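Local coordinates for protein amidohydrolase (Pseudomonas aeruginosa, PDB 2I5G) that probably acts as a metal-dependent dipeptidase of the membrane dipeptidase family (peptidase family M19), at residues C181-L186 and A229-Y234. The protein carries 2 engineered substitutions. Residues are numbered along the deposited sequence; the frame is centred on the assembly and turned at random.
Sequences CLPSGL and AEAIEY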
ATOM      1  N   CYS A 181      23.220  -6.013   2.571  1.00  1.69           N
ATOM      2  CA  CYS A 181      22.813  -7.303   2.023  1.00  1.74           C
ATOM      3  C   CYS A 181      23.997  -8.252   1.873  1.00  1.14           C
ATOM      4  O   CYS A 181      25.145  -7.879   2.090  1.00  1.14           O
ATOM      5  CB  CYS A 181      22.157  -7.112   0.663  1.00 24.38           C
ATOM      6  SG  CYS A 181      23.327  -6.527  -0.564  1.00 31.67           S
ATOM      7  N   LEU A 182      23.702  -9.487   1.500  1.00  8.80           N
ATOM      8  CA  LEU A 182      24.727 -10.496   1.324  1.00  7.62           C
ATOM      9  C   LEU A 182      24.488 -11.274   0.043  1.00  7.43           C
ATOM     10  O   LEU A 182      23.359 -11.366  -0.434  1.00  7.58           O
ATOM     11  CB  LEU A 182      24.737 -11.438   2.522  1.00  9.30           C
ATOM     12  CG  LEU A 182      25.387 -10.845   3.770  1.00 11.16           C
ATOM     13  CD1 LEU A 182      25.221 -11.793   4.956  1.00 12.30           C
ATOM     14  CD2 LEU A 182      26.858 -10.593   3.478  1.00 11.86           C
ATOM     15  N   PRO A 183      25.555 -11.857  -0.528  1.00  8.07           N
ATOM     16  CA  PRO A 183      25.476 -12.632  -1.769  1.00  6.88           C
ATOM     17  C   PRO A 183      24.767 -13.970  -1.617  1.00  8.12           C
ATOM     18  O   PRO A 183      25.091 -14.755  -0.728  1.00  7.80           O
ATOM     19  CB  PRO A 183      26.937 -12.798  -2.143  1.00  4.59           C
ATOM     20  CG  PRO A 183      27.571 -12.987  -0.810  1.00  4.64           C
ATOM     21  CD  PRO A 183      26.923 -11.900   0.021  1.00  6.87           C
ATOM     22  N   SER A 184      23.797 -14.230  -2.488  1.00 13.63           N
ATOM     23  CA  SER A 184      23.076 -15.494  -2.442  1.00 14.60           C
ATOM     24  C   SER A 184      23.960 -16.592  -3.038  1.00 17.35           C
ATOM     25  O   SER A 184      23.608 -17.770  -3.028  1.00 17.80           O
ATOM     26  CB  SER A 184      21.761 -15.381  -3.212  1.00 10.66           C
ATOM     27  OG  SER A 184      21.990 -14.923  -4.525  1.00 13.25           O
ATOM     28  N   GLY A 185      25.118 -16.186  -3.554  1.00 17.27           N
ATOM     29  CA  GLY A 185      26.057 -17.135  -4.120  1.00 16.78           C
ATOM     30  C   GLY A 185      26.804 -17.836  -3.000  1.00 17.04           C
ATOM     31  O   GLY A 185      27.659 -18.686  -3.238  1.00 16.40           O
ATOM     32  N   LEU A 186      26.480 -17.466  -1.764  1.00 15.39           N
ATOM     33  CA  LEU A 186      27.099 -18.074  -0.592  1.00 13.81           C
ATOM     34  C   LEU A 186      26.018 -18.677   0.307  1.00 13.47           C
ATOM     35  O   LEU A 186      26.256 -19.665   0.994  1.00 14.38           O
ATOM     36  CB  LEU A 186      27.897 -17.030   0.189  1.00 16.52           C
ATOM     37  CG  LEU A 186      29.038 -16.359  -0.570  1.00 17.37           C
ATOM     38  CD1 LEU A 186      29.700 -15.315   0.314  1.00 15.21           C
ATOM     39  CD2 LEU A 186      30.048 -17.410  -1.008  1.00 15.97           C
ATOM     40  N   ALA A 229      34.692 -10.801   5.883  1.00 15.09           N
ATOM     41  CA  ALA A 229      35.616 -10.275   4.885  1.00 15.63           C
ATOM     42  C   ALA A 229      35.465 -11.109   3.616  1.00 16.80           C
ATOM     43  O   ALA A 229      35.527 -10.587   2.508  1.00 18.05           O
ATOM     44  CB  ALA A 229      37.045 -10.362   5.393  1.00  6.73           C
ATOM     45  N   GLU A 230      35.265 -12.413   3.787  1.00 17.17           N
ATOM     46  CA  GLU A 230      35.096 -13.316   2.655  1.00 17.78           C
ATOM     47  C   GLU A 230      33.936 -12.854   1.781  1.00 17.17           C
ATOM     48  O   GLU A 230      34.053 -12.774   0.555  1.00 16.81           O
ATOM     49  CB  GLU A 230      34.825 -14.737   3.154  1.00 38.19           C
ATOM     50  CG  GLU A 230      34.415 -15.721   2.067  1.00 40.61           C
ATOM     51  CD  GLU A 230      34.153 -17.123   2.604  1.00 45.36           C
ATOM     52  OE1 GLU A 230      33.672 -17.981   1.828  1.00 44.20           O
ATOM     53  OE2 GLU A 230      34.428 -17.372   3.799  1.00 48.98           O
ATOM     54  N   ALA A 231      32.811 -12.550   2.418  1.00 18.19           N
ATOM     55  CA  ALA A 231      31.639 -12.102   1.685  1.00 16.78           C
ATOM     56  C   ALA A 231      31.895 -10.731   1.066  1.00 16.57           C
ATOM     57  O   ALA A 231      31.448 -10.452  -0.042  1.00 17.72           O
ATOM     58  CB  ALA A 231      30.421 -12.056   2.612  1.00  3.29           C
ATOM     59  N   ILE A 232      32.626  -9.880   1.779  1.00 12.20           N
ATOM     60  CA  ILE A 232      32.931  -8.548   1.278  1.00 12.50           C
ATOM     61  C   ILE A 232      33.842  -8.616   0.063  1.00 13.45           C
ATOM     62  O   ILE A 232      33.785  -7.753  -0.819  1.00 15.74           O
ATOM     63  CB  ILE A 232      33.583  -7.674   2.378  1.00  5.68           C
ATOM     64  CG1 ILE A 232      32.534  -7.341   3.443  1.00  4.05           C
ATOM     65  CG2 ILE A 232      34.156  -6.390   1.779  1.00  5.28           C
ATOM     66  CD1 ILE A 232      33.048  -6.524   4.566  1.00  5.84           C
ATOM     67  N   GLU A 233      34.676  -9.646   0.006  1.00 18.13           N
ATOM     68  CA  GLU A 233      35.582  -9.809  -1.120  1.00 17.71           C
ATOM     69  C   GLU A 233      34.838 -10.435  -2.302  1.00 18.19           C
ATOM     70  O   GLU A 233      35.119 -10.116  -3.458  1.00 18.03           O
ATOM     71  CB  GLU A 233      36.778 -10.659  -0.692  1.00 17.10           C
ATOM     72  CG  GLU A 233      37.527 -10.035   0.484  1.00 22.61           C
ATOM     73  CD  GLU A 233      38.551 -10.964   1.134  1.00 25.09           C
ATOM     74  OE1 GLU A 233      38.230 -12.147   1.377  1.00 24.32           O
ATOM     75  OE2 GLU A 233      39.676 -10.497   1.421  1.00 27.89           O
ATOM     76  N   TYR A 234      33.878 -11.310  -2.003  1.00 11.26           N
ATOM     77  CA  TYR A 234      33.083 -11.962  -3.038  1.00 10.24           C
ATOM     78  C   TYR A 234      32.318 -10.883  -3.789  1.00 11.29           C
ATOM     79  O   TYR A 234      32.280 -10.876  -5.016  1.00 12.35           O
ATOM     80  CB  TYR A 234      32.085 -12.943  -2.407  1.00  9.07           C
ATOM     81  CG  TYR A 234      31.176 -13.663  -3.386  1.00  8.47           C
ATOM     82  CD1 TYR A 234      31.553 -14.868  -3.971  1.00  9.15           C
ATOM     83  CD2 TYR A 234      29.932 -13.137  -3.725  1.00 10.15           C
ATOM     84  CE1 TYR A 234      30.709 -15.537  -4.875  1.00  6.34           C
ATOM     85  CE2 TYR A 234      29.082 -13.794  -4.624  1.00  8.50           C
ATOM     86  CZ  TYR A 234      29.476 -14.995  -5.195  1.00  8.83           C
ATOM     87  OH  TYR A 234      28.624 -15.648  -6.071  1.00  7.15           O
TER
HETATM   88  O   HOH W   1      28.411 -18.988  -5.813  1.00 30.21           O
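Tyr-234 reaches from helix 225-239 to the loop that follows strand 177-181 and meets Pro-183, Gly-185 and Leu-186. Its CG lies anti to the backbone N (chi1 179°), which carries the ring off the helix toward the loop. The side chains of Pro-183 and Leu-186 run past it the opposite way. Leu-186 CD2 sits over one face of the ring, offset toward the rim, 4.2 Å from Tyr-234 CD1. Pro-183 approaches the ring obliquely, with its CB 3.4 Å from Tyr-234 CD2. Further out, Gly-185 CA lies 3.6 Å from Tyr-234 OH. One turn earlier, Ala-231 CB is 4.1 Å from Leu-186 CD1 and 3.9 Å from Leu-182 CD2. Pro-183 to Leu-186 form a beta turn, close to type I, closed by a hydrogen bond from Leu-186 N to Pro-183 O. A water donates to Gly-185 O and, weakly, to Tyr-234 OH. In this TIM-barrel-clan protein, parallel strands 177-181, 207-210 and 244-246 lie side by side, and the helix links the second and third. Contact between the segments is mainly apolar. Tyr-234 OH is hydrogen-bonded to Asp-195, at the start of helix 195-203 beyond the loop, which probably fixes how the packed ring lies.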